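Local structure of enoyl-CoA hydratase/isomerase (Mycobacterium abscessus, 3QXZ) at residues A[9-14]-A[40-45]; A[15-20]-A[192-197]; A[134-137]-A[141-144]. The protein is a probable enoyl-CoA hydratase/isomerase of the crotonase-like family, expected to hydrate or isomerise the double bond of enoyl-CoA thioesters. All coordinates share one frame; numbering follows the deposited sequence.

From the N terminus the chain lays down strand 8-14, turns straight back into strand 17-23 and then forms helix 33-48, where contact 1 closes the first loop by joining the sheet's first strand to that helix. Contact 2 opens before contact 1 has closed, so the two cross along the chain; it closes only at helix 186-203, which packs on strand 17-23. Backbone pairing joins the two contacts directly, Glu12 O lying 2.8 Å from Val19 N. Contact 3, nested within contact 2 and in series after contact 1, folds the loop between strand 131-132 and helix 146-149 back on itself. Its centre is about 30 Å from that of contact 2, across the chain's centre.

Contact 1: residues A[9-14]-A[40-45]; sequences LHEEIR and GAAYQR. With EDO (1,2-ethanediol), chain I.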
ATOM      1  N   LEU A   9      31.161  -1.538 -11.705  1.00 18.10           N
ATOM      2  CA  LEU A   9      30.234  -2.611 -11.368  1.00 17.58           C
ATOM      3  C   LEU A   9      30.995  -3.926 -11.330  1.00 17.58           C
ATOM      4  O   LEU A   9      31.565  -4.349 -12.350  1.00 18.93           O
ATOM      5  CB  LEU A   9      29.107  -2.689 -12.399  1.00 17.07           C
ATOM      6  CG  LEU A   9      27.967  -3.665 -12.121  1.00 16.72           C
ATOM      7  CD1 LEU A   9      27.216  -3.261 -10.859  1.00 17.16           C
ATOM      8  CD2 LEU A   9      27.034  -3.718 -13.305  1.00 16.62           C
ATOM      9  N   HIS A  10      31.017  -4.565 -10.164  1.00 16.98           N
ATOM     10  CA  HIS A  10      31.644  -5.880 -10.025  1.00 17.55           C
ATOM     11  C   HIS A  10      30.573  -6.964 -10.037  1.00 17.53           C
ATOM     12  O   HIS A  10      29.430  -6.730  -9.632  1.00 17.14           O
ATOM     13  CB  HIS A  10      32.488  -5.956  -8.749  1.00 17.67           C
ATOM     14  CG  HIS A  10      33.660  -5.016  -8.739  1.00 20.42           C
ATOM     15  ND1 HIS A  10      34.455  -4.839  -7.628  1.00 22.96           N
ATOM     16  CD2 HIS A  10      34.168  -4.203  -9.699  1.00 21.97           C
ATOM     17  CE1 HIS A  10      35.409  -3.967  -7.906  1.00 22.48           C
ATOM     18  NE2 HIS A  10      35.255  -3.558  -9.153  1.00 23.27           N
ATOM     19  N   GLU A  11      30.940  -8.148 -10.506  1.00 17.27           N
ATOM     20  CA  GLU A  11      30.020  -9.268 -10.637  1.00 18.07           C
ATOM     21  C   GLU A  11      30.684 -10.583 -10.253  1.00 19.14           C
ATOM     22  O   GLU A  11      31.822 -10.869 -10.665  1.00 20.55           O
ATOM     23  CB  GLU A  11      29.481  -9.347 -12.067  1.00 17.80           C
ATOM     24  CG  GLU A  11      28.490 -10.487 -12.289  1.00 20.44           C
ATOM     25  CD  GLU A  11      28.016 -10.555 -13.715  1.00 21.79           C
ATOM     26  OE1 GLU A  11      27.582  -9.517 -14.254  1.00 24.70           O
ATOM     27  OE2 GLU A  11      28.099 -11.648 -14.309  1.00 24.33           O
ATOM     28  N   GLU A  12      29.976 -11.374  -9.459  1.00 18.85           N
ATOM     29  CA  GLU A  12      30.422 -12.721  -9.090  1.00 19.91           C
ATOM     30  C   GLU A  12      29.219 -13.641  -9.073  1.00 19.50           C
ATOM     31  O   GLU A  12      28.210 -13.308  -8.445  1.00 18.99           O
ATOM     32  CB  GLU A  12      31.079 -12.702  -7.708  1.00 21.08           C
ATOM     33  CG  GLU A  12      31.680 -14.038  -7.267  1.00 25.53           C
ATOM     34  CD  GLU A  12      32.185 -13.989  -5.830  1.00 31.85           C
ATOM     35  OE1 GLU A  12      32.868 -13.002  -5.467  1.00 33.98           O
ATOM     36  OE2 GLU A  12      31.890 -14.931  -5.065  1.00 34.60           O
ATOM     37  N   ILE A  13      29.313 -14.785  -9.744  1.00 18.95           N
ATOM     38  CA  ILE A  13      28.238 -15.768  -9.776  1.00 18.80           C
ATOM     39  C   ILE A  13      28.728 -17.049  -9.133  1.00 19.37           C
ATOM     40  O   ILE A  13      29.767 -17.588  -9.543  1.00 20.06           O
ATOM     41  CB  ILE A  13      27.771 -16.084 -11.203  1.00 18.70           C
ATOM     42  CG1 ILE A  13      27.465 -14.797 -11.978  1.00 17.51           C
ATOM     43  CG2 ILE A  13      26.568 -17.067 -11.164  1.00 18.47           C
ATOM     44  CD1 ILE A  13      27.148 -15.022 -13.451  1.00 20.70           C
ATOM     45  N   ARG A  14      28.002 -17.529  -8.133  1.00 19.10           N
ATOM     46  CA  ARG A  14      28.344 -18.780  -7.465  1.00 20.37           C
ATOM     47  C   ARG A  14      27.088 -19.482  -6.974  1.00 19.80           C
ATOM     48  O   ARG A  14      26.229 -18.869  -6.333  1.00 18.63           O
ATOM     49  CB  ARG A  14      29.319 -18.529  -6.307  1.00 21.71           C
ATOM     50  N   GLY A  40      22.143  -1.958 -16.148  1.00 13.20           N
ATOM     51  CA  GLY A  40      21.065  -2.423 -17.009  1.00 13.81           C
ATOM     52  C   GLY A  40      21.508  -3.608 -17.853  1.00 14.46           C
ATOM     53  O   GLY A  40      20.793  -4.604 -17.971  1.00 14.52           O
ATOM     54  N   ALA A  41      22.708  -3.508 -18.435  1.00 14.91           N
ATOM     55  CA  ALA A  41      23.241  -4.596 -19.261  1.00 15.06           C
ATOM     56  C   ALA A  41      23.433  -5.865 -18.448  1.00 14.96           C
ATOM     57  O   ALA A  41      23.142  -6.952 -18.939  1.00 15.01           O
ATOM     58  CB  ALA A  41      24.561  -4.177 -19.912  1.00 16.44           C
ATOM     59  N   ALA A  42      23.908  -5.723 -17.211  1.00 13.99           N
ATOM     60  CA  ALA A  42      24.114  -6.874 -16.327  1.00 14.45           C
ATOM     61  C   ALA A  42      22.778  -7.506 -15.939  1.00 14.29           C
ATOM     62  O   ALA A  42      22.647  -8.726 -15.962  1.00 14.07           O
ATOM     63  CB  ALA A  42      24.896  -6.486 -15.079  1.00 14.82           C
ATOM     64  N   TYR A  43      21.785  -6.692 -15.589  1.00 13.10           N
ATOM     65  CA  TYR A  43      20.445  -7.226 -15.306  1.00 12.81           C
ATOM     66  C   TYR A  43      19.942  -8.078 -16.475  1.00 13.09           C
ATOM     67  O   TYR A  43      19.422  -9.170 -16.273  1.00 12.64           O
ATOM     68  CB  TYR A  43      19.452  -6.100 -15.034  1.00 13.00           C
ATOM     69  CG  TYR A  43      19.445  -5.577 -13.625  1.00 12.07           C
ATOM     70  CD1 TYR A  43      19.829  -6.374 -12.545  1.00 14.54           C
ATOM     71  CD2 TYR A  43      19.023  -4.283 -13.369  1.00 13.90           C
ATOM     72  CE1 TYR A  43      19.777  -5.890 -11.239  1.00 14.70           C
ATOM     73  CE2 TYR A  43      18.985  -3.781 -12.059  1.00 13.12           C
ATOM     74  CZ  TYR A  43      19.377  -4.595 -11.012  1.00 12.94           C
ATOM     75  OH  TYR A  43      19.318  -4.133  -9.711  1.00 14.54           O
ATOM     76  N   GLN A  44      20.076  -7.577 -17.702  1.00 13.83           N
ATOM     77  CA  GLN A  44      19.554  -8.306 -18.850  1.00 14.92           C
ATOM     78  C   GLN A  44      20.287  -9.638 -19.068  1.00 15.12           C
ATOM     79  O   GLN A  44      19.662 -10.692 -19.254  1.00 14.88           O
ATOM     80  CB  GLN A  44      19.606  -7.460 -20.125  1.00 15.36           C
ATOM     81  CG  GLN A  44      18.928  -8.170 -21.316  1.00 19.00           C
ATOM     82  CD  GLN A  44      17.443  -8.377 -21.070  1.00 23.29           C
ATOM     83  OE1 GLN A  44      16.672  -7.415 -21.028  1.00 25.55           O
ATOM     84  NE2 GLN A  44      17.031  -9.641 -20.894  1.00 25.05           N
ATOM     85  N   ARG A  45      21.615  -9.604 -19.012  1.00 14.94           N
ATOM     86  CA  ARG A  45      22.414 -10.806 -19.235  1.00 15.33           C
ATOM     87  C   ARG A  45      22.150 -11.839 -18.141  1.00 14.80           C
ATOM     88  O   ARG A  45      21.989 -13.027 -18.431  1.00 15.63           O
ATOM     89  CB  ARG A  45      23.901 -10.431 -19.308  1.00 16.43           C
ATOM     90  CG  ARG A  45      24.829 -11.628 -19.376  1.00 18.87           C
ATOM     91  CD  ARG A  45      26.281 -11.206 -19.591  1.00 23.52           C
ATOM     92  NE  ARG A  45      26.661 -10.090 -18.729  1.00 25.32           N
ATOM     93  CZ  ARG A  45      26.941 -10.190 -17.431  1.00 25.82           C
ATOM     94  NH1 ARG A  45      26.887 -11.372 -16.813  1.00 28.03           N
ATOM     95  NH2 ARG A  45      27.264  -9.096 -16.750  1.00 27.10           N
TER
HETATM   96  C1  EDO I 267      13.644  -7.727 -19.213  1.00 25.80           C
HETATM   97  O1  EDO I 267      13.948  -7.222 -20.520  1.00 29.89           O
HETATM   98  C2  EDO I 267      13.347  -9.219 -19.291  1.00 26.12           C
HETATM   99  O2  EDO I 267      14.577  -9.955 -19.388  1.00 22.37           O
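Glu11 and Arg45 each leave the main chain with CG anti to the backbone N; the glutamate then runs on extended (chi2 -178°), while the arginine stays straight until it bends at chi3. These torsions send the two side chains at each other from opposite directions, and the flat groups meet end-on. Arg45 NH2 donates to Glu11 OE1 at 2.6 Å and Arg45 NH1 donates to Glu11 OE2 at 2.8 Å, the first bond nearly straight at 167°. Both carboxylate oxygens use their syn lone pairs, and with the planes only 23° apart this bidentate salt bridge fixes the rotation of both groups. Long, flexible residues suit the place, because the strand and helix axes are 10.7 Å apart at their closest and the two long chains together bridge that distance. Next to the ion pair, Leu9 CD2 rests on Ala42 CB at 3.9 Å. The small methyl of Ala42 also lies 4.1 Å from Glu11 OE1, at the point where the two backbones come nearest.

The strand is the first of the mixed sheet in this crotonase-like fold and pairs with the antiparallel strand 17-23; helix segment 40-45 runs nearly parallel to strand segment 9-14, on one face of the sheet. Leu22 and Leu20 of the neighbouring strand extend the apolar layer, touching Leu9 and Ala42 respectively. On a different side of the helix, turned away from the strand, the amide of Gln44 grips an ethanediol, probably from the crystallisation liquor. Its OE1 accepts from the ethanediol O1 at 2.8 Å, while Gln44 NE2 gives a hydrogen bond to the ethanediol O2 at 2.9 Å. The same molecule is hydrogen-bonded to Asp47, one of the residues at the potassium site.

Contact 2: residues A[15-20]-A[192-197]; sequences DGVAVL and AALRMA
Val17 fits its two methyls around the single methyl of Ala197: CG1 and CG2 of Val17 each stand 3.8 Å from Ala197 CB. This fork follows from chi1 of 176°, which puts Val17 CG1 anti to the backbone N and CG2 anti to the carbonyl carbon. A beta-branched residue suits an extended strand and offers a broad apolar surface, while alanine lets the helix come close; the CA atoms of Val17 and Ala197 are just 6.6 Å apart. Val19, two residues on, has nearly the same rotamer, yet it uses a single branch, its CG2 touching Leu194 CD2 at 3.7 Å. Leu194 does not set out straight at the strand. Its CG lies anti to the carbonyl carbon (chi1 -67°), and the branching beyond brings CD2 back toward the valines, where it also reaches Val17 CG1 at 4.2 Å. The side chains of Leu194 and Val19 cross at about a right angle.

In this crotonase-like fold, segment 192-197 of helix 186-203 runs roughly antiparallel to segment 17-20 of strand 17-23, at 152°, with the axes of these two segments 9.8 Å apart. Strand alternation divides the work: Val17 and Val19 face this helix, whereas Ala18 and Leu20 serve helix 33-48, so the strand is sandwiched between the two. The strand starts from a tight hairpin turn at Asp15 and Gly16, where glycine suits a backbone of positive phi. On the same helix, Ala193 and Ala197 also settle on Ile102 of strand 101-105, and Met196 reaches Thr165 of a second subunit.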
ATOM      1  N   ASP A  15      26.984 -20.770  -7.299  1.00 19.87           N
ATOM      2  CA  ASP A  15      25.899 -21.635  -6.825  1.00 20.10           C
ATOM      3  C   ASP A  15      24.515 -21.019  -7.052  1.00 18.91           C
ATOM      4  O   ASP A  15      23.673 -21.019  -6.169  1.00 19.34           O
ATOM      5  CB  ASP A  15      26.099 -22.007  -5.346  1.00 21.45           C
ATOM      6  CG  ASP A  15      27.426 -22.712  -5.092  1.00 25.88           C
ATOM      7  OD1 ASP A  15      27.916 -23.413  -6.000  1.00 30.18           O
ATOM      8  OD2 ASP A  15      27.982 -22.545  -3.985  1.00 30.46           O
ATOM      9  N   GLY A  16      24.310 -20.485  -8.250  1.00 18.28           N
ATOM     10  CA  GLY A  16      23.009 -19.968  -8.637  1.00 16.74           C
ATOM     11  C   GLY A  16      22.705 -18.537  -8.230  1.00 15.25           C
ATOM     12  O   GLY A  16      21.640 -18.043  -8.573  1.00 13.89           O
ATOM     13  N   VAL A  17      23.620 -17.882  -7.510  1.00 14.32           N
ATOM     14  CA  VAL A  17      23.400 -16.517  -7.028  1.00 13.56           C
ATOM     15  C   VAL A  17      24.443 -15.582  -7.635  1.00 13.86           C
ATOM     16  O   VAL A  17      25.657 -15.821  -7.523  1.00 14.72           O
ATOM     17  CB  VAL A  17      23.386 -16.446  -5.476  1.00 12.59           C
ATOM     18  CG1 VAL A  17      23.246 -14.987  -4.987  1.00 13.59           C
ATOM     19  CG2 VAL A  17      22.280 -17.344  -4.902  1.00 14.58           C
ATOM     20  N   ALA A  18      23.967 -14.529  -8.303  1.00 12.96           N
ATOM     21  CA  ALA A  18      24.833 -13.492  -8.845  1.00 13.54           C
ATOM     22  C   ALA A  18      24.852 -12.300  -7.905  1.00 13.57           C
ATOM     23  O   ALA A  18      23.790 -11.804  -7.512  1.00 13.81           O
ATOM     24  CB  ALA A  18      24.367 -13.055 -10.243  1.00 13.44           C
ATOM     25  N   VAL A  19      26.040 -11.843  -7.536  1.00 13.80           N
ATOM     26  CA  VAL A  19      26.183 -10.652  -6.712  1.00 13.82           C
ATOM     27  C   VAL A  19      26.788  -9.549  -7.565  1.00 13.71           C
ATOM     28  O   VAL A  19      27.886  -9.706  -8.133  1.00 14.82           O
ATOM     29  CB  VAL A  19      27.062 -10.906  -5.443  1.00 13.72           C
ATOM     30  CG1 VAL A  19      27.158  -9.635  -4.605  1.00 15.31           C
ATOM     31  CG2 VAL A  19      26.482 -12.039  -4.611  1.00 15.36           C
ATOM     32  N   LEU A  20      26.056  -8.440  -7.679  1.00 12.79           N
ATOM     33  CA  LEU A  20      26.517  -7.214  -8.304  1.00 13.11           C
ATOM     34  C   LEU A  20      26.887  -6.208  -7.236  1.00 13.41           C
ATOM     35  O   LEU A  20      26.069  -5.918  -6.339  1.00 13.75           O
ATOM     36  CB  LEU A  20      25.429  -6.631  -9.197  1.00 12.66           C
ATOM     37  CG  LEU A  20      25.033  -7.457 -10.418  1.00 12.75           C
ATOM     38  CD1 LEU A  20      23.840  -6.834 -11.078  1.00 13.51           C
ATOM     39  CD2 LEU A  20      26.209  -7.540 -11.416  1.00 13.92           C
ATOM     40  N   ALA A 192      22.701 -11.733   5.244  1.00 12.77           N
ATOM     41  CA  ALA A 192      21.277 -12.060   5.306  1.00 12.77           C
ATOM     42  C   ALA A 192      20.676 -12.150   3.900  1.00 11.66           C
ATOM     43  O   ALA A 192      19.885 -13.047   3.610  1.00 11.80           O
ATOM     44  CB  ALA A 192      20.511 -11.038   6.147  1.00 12.83           C
ATOM     45  N   ALA A 193      21.057 -11.225   3.025  1.00 11.80           N
ATOM     46  CA  ALA A 193      20.576 -11.248   1.648  1.00 11.58           C
ATOM     47  C   ALA A 193      21.019 -12.535   0.927  1.00 11.65           C
ATOM     48  O   ALA A 193      20.235 -13.165   0.202  1.00 11.19           O
ATOM     49  CB  ALA A 193      21.045 -10.006   0.902  1.00 12.18           C
ATOM     50  N   LEU A 194      22.267 -12.941   1.152  1.00 11.57           N
ATOM     51  CA  LEU A 194      22.805 -14.169   0.549  1.00 12.26           C
ATOM     52  C   LEU A 194      22.107 -15.426   1.078  1.00 11.80           C
ATOM     53  O   LEU A 194      21.814 -16.346   0.303  1.00 12.74           O
ATOM     54  CB  LEU A 194      24.338 -14.262   0.716  1.00 13.26           C
ATOM     55  CG  LEU A 194      25.122 -13.209  -0.064  1.00 14.52           C
ATOM     56  CD1 LEU A 194      26.585 -13.198   0.322  1.00 16.81           C
ATOM     57  CD2 LEU A 194      24.980 -13.413  -1.548  1.00 18.63           C
ATOM     58  N   ARG A 195      21.805 -15.473   2.375  1.00 12.32           N
ATOM     59  CA  ARG A 195      21.071 -16.628   2.909  1.00 13.12           C
ATOM     60  C   ARG A 195      19.692 -16.728   2.252  1.00 12.64           C
ATOM     61  O   ARG A 195      19.234 -17.829   1.894  1.00 12.66           O
ATOM     62  CB  ARG A 195      20.944 -16.560   4.436  1.00 14.06           C
ATOM     63  CG  ARG A 195      22.248 -16.959   5.172  1.00 17.61           C
ATOM     64  CD  ARG A 195      22.062 -17.116   6.690  1.00 22.46           C
ATOM     65  NE  ARG A 195      21.578 -15.894   7.340  1.00 24.15           N
ATOM     66  CZ  ARG A 195      22.346 -14.864   7.698  1.00 24.86           C
ATOM     67  NH1 ARG A 195      23.657 -14.891   7.485  1.00 26.21           N
ATOM     68  NH2 ARG A 195      21.794 -13.805   8.274  1.00 24.61           N
ATOM     69  N   MET A 196      19.029 -15.580   2.085  1.00 11.99           N
ATOM     70  CA  MET A 196      17.729 -15.560   1.433  1.00 11.35           C
ATOM     71  C   MET A 196      17.843 -15.982  -0.032  1.00 10.22           C
ATOM     72  O   MET A 196      17.025 -16.763  -0.519  1.00 10.71           O
ATOM     73  CB  MET A 196      17.125 -14.163   1.562  1.00 11.12           C
ATOM     74  CG  MET A 196      15.708 -14.057   0.998  1.00 10.49           C
ATOM     75  SD  MET A 196      15.034 -12.399   1.110  1.00 14.19           S
ATOM     76  CE  MET A 196      14.697 -12.279   2.856  1.00 16.01           C
ATOM     77  N   ALA A 197      18.861 -15.471  -0.722  1.00  9.98           N
ATOM     78  CA  ALA A 197      19.087 -15.816  -2.118  1.00 10.50           C
ATOM     79  C   ALA A 197      19.365 -17.297  -2.314  1.00 11.57           C
ATOM     80  O   ALA A 197      18.812 -17.908  -3.229  1.00 11.85           O
ATOM     81  CB  ALA A 197      20.234 -14.976  -2.706  1.00 10.55           C
TER

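Contact 3: residues A[134-137]-A[141-144]; sequences PQVR and APDA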
ATOM      1  N   PRO A 134      16.404  13.175  -1.983  1.00  8.51           N
ATOM      2  CA  PRO A 134      16.367  14.621  -1.747  1.00  8.53           C
ATOM      3  C   PRO A 134      16.396  15.467  -3.004  1.00  8.10           C
ATOM      4  O   PRO A 134      16.653  16.668  -2.908  1.00  8.83           O
ATOM      5  CB  PRO A 134      17.636  14.845  -0.930  1.00 10.17           C
ATOM      6  CG  PRO A 134      18.623  13.888  -1.553  1.00 10.90           C
ATOM      7  CD  PRO A 134      17.793  12.664  -1.971  1.00  9.40           C
ATOM      8  N   GLN A 135      16.116  14.870  -4.158  1.00  7.77           N
ATOM      9  CA  GLN A 135      16.216  15.580  -5.447  1.00  8.28           C
ATOM     10  C   GLN A 135      15.498  16.938  -5.462  1.00  8.27           C
ATOM     11  O   GLN A 135      16.009  17.900  -6.046  1.00  8.57           O
ATOM     12  CB  GLN A 135      15.640  14.689  -6.548  1.00  8.42           C
ATOM     13  CG  GLN A 135      16.583  13.575  -7.065  1.00  8.66           C
ATOM     14  CD  GLN A 135      16.495  12.264  -6.281  1.00 10.14           C
ATOM     15  OE1 GLN A 135      16.290  12.250  -5.064  1.00  9.38           O
ATOM     16  NE2 GLN A 135      16.643  11.147  -6.990  1.00 10.50           N
ATOM     17  N   VAL A 136      14.308  17.028  -4.861  1.00  7.71           N
ATOM     18  CA  VAL A 136      13.572  18.320  -4.905  1.00  7.40           C
ATOM     19  C   VAL A 136      14.288  19.445  -4.161  1.00  7.67           C
ATOM     20  O   VAL A 136      14.067  20.617  -4.472  1.00  7.81           O
ATOM     21  CB  VAL A 136      12.108  18.220  -4.380  1.00  7.16           C
ATOM     22  CG1 VAL A 136      11.268  17.260  -5.246  1.00  7.77           C
ATOM     23  CG2 VAL A 136      12.077  17.832  -2.883  1.00  7.19           C
ATOM     24  N   ARG A 137      15.174  19.096  -3.215  1.00  8.10           N
ATOM     25  CA  ARG A 137      15.978  20.099  -2.494  1.00  8.33           C
ATOM     26  C   ARG A 137      17.114  20.639  -3.350  1.00  9.14           C
ATOM     27  O   ARG A 137      17.746  21.634  -2.970  1.00  9.85           O
ATOM     28  CB  ARG A 137      16.514  19.507  -1.185  1.00  8.53           C
ATOM     29  CG  ARG A 137      15.425  18.983  -0.251  1.00  9.23           C
ATOM     30  CD  ARG A 137      16.000  18.338   1.002  1.00 10.11           C
ATOM     31  NE  ARG A 137      16.363  19.287   2.059  1.00 10.94           N
ATOM     32  CZ  ARG A 137      15.515  19.791   2.956  1.00 11.70           C
ATOM     33  NH1 ARG A 137      14.215  19.519   2.914  1.00 12.43           N
ATOM     34  NH2 ARG A 137      15.965  20.608   3.917  1.00 11.52           N
ATOM     35  N   ALA A 141      13.961  16.419  -9.409  1.00  8.32           N
ATOM     36  CA  ALA A 141      12.787  15.705  -8.904  1.00  8.01           C
ATOM     37  C   ALA A 141      13.146  14.251  -8.796  1.00  7.94           C
ATOM     38  O   ALA A 141      14.168  13.822  -9.320  1.00  8.66           O
ATOM     39  CB  ALA A 141      11.599  15.907  -9.829  1.00  8.07           C
ATOM     40  N   PRO A 142      12.312  13.455  -8.101  1.00  6.90           N
ATOM     41  CA  PRO A 142      12.622  12.022  -7.989  1.00  7.20           C
ATOM     42  C   PRO A 142      12.682  11.374  -9.369  1.00  7.00           C
ATOM     43  O   PRO A 142      12.026  11.822 -10.319  1.00  7.88           O
ATOM     44  CB  PRO A 142      11.446  11.468  -7.150  1.00  6.98           C
ATOM     45  CG  PRO A 142      10.948  12.685  -6.358  1.00  7.47           C
ATOM     46  CD  PRO A 142      11.105  13.834  -7.339  1.00  7.25           C
ATOM     47  N   ASP A 143      13.494  10.334  -9.461  1.00  7.42           N
ATOM     48  CA  ASP A 143      13.833   9.693 -10.720  1.00  8.12           C
ATOM     49  C   ASP A 143      13.669   8.176 -10.601  1.00  7.67           C
ATOM     50  O   ASP A 143      13.261   7.639  -9.559  1.00  7.76           O
ATOM     51  CB  ASP A 143      15.267  10.122 -11.137  1.00  8.76           C
ATOM     52  CG  ASP A 143      16.258   9.989  -9.996  1.00  9.18           C
ATOM     53  OD1 ASP A 143      16.093   9.105  -9.145  1.00  9.46           O
ATOM     54  OD2 ASP A 143      17.215  10.797  -9.940  1.00 11.78           O
ATOM     55  N   ALA A 144      13.994   7.509 -11.703  1.00  7.92           N
ATOM     56  CA  ALA A 144      13.974   6.043 -11.800  1.00  7.64           C
ATOM     57  C   ALA A 144      12.664   5.459 -11.259  1.00  6.85           C
ATOM     58  O   ALA A 144      12.662   4.477 -10.507  1.00  7.17           O
ATOM     59  CB  ALA A 144      15.166   5.447 -11.072  1.00  9.13           C
TER
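Gln135 folds over the backbone of Ala141 and reaches on to Asp143, and this is the close-packed part of the contact. Its CB and CG each lie 3.3 Å from Ala141 O, packed against the carbonyl rather than hydrogen-bonded to it. A bend at chi2 of 88° then turns the amide toward Asp143, where Gln135 NE2 donates to Asp143 OD2 at 3.0 Å. The bond is nearly straight, 166°, and lies in the plane of the amide, but it meets OD2 from above the carboxylate plane, 45° out of it. Glutamine suits this place because it combines a flexible apolar stem with an amide donor. Asp143 is itself held by a second partner, its OD1 being hydrogen-bonded to Thr115 OG1. Gln135 follows Pro134 where many enoyl-CoA hydratases carry a catalytic glutamate after the corresponding proline, so this pair probably lies at or near the active-site pocket. An ethanediol, probably from the crystallisation liquor, has its nearest atom about 3 Å from the Gln135 side chain, consistent with a pocket there.

The other half is looser. Val136 meets the second segment through one methyl alone, Val136 CG1 lying 4.0 Å from Pro142 CD, the side chains slanting past each other without polar links. The rigid proline ring offers its apolar CD here, and Thr212 of the third subunit packs on Val136, Ala141 and Pro142. Arg137, partly exposed, turns from the second segment to form a salt bridge with Asp199 of that subunit. Arg137 N is hydrogen-bonded to Pro134 O at 2.9 Å within the turn, and the whole loop lies between strand 131-132 and helix 146-149, with Asp143 and Ala144 set against helix 112-117.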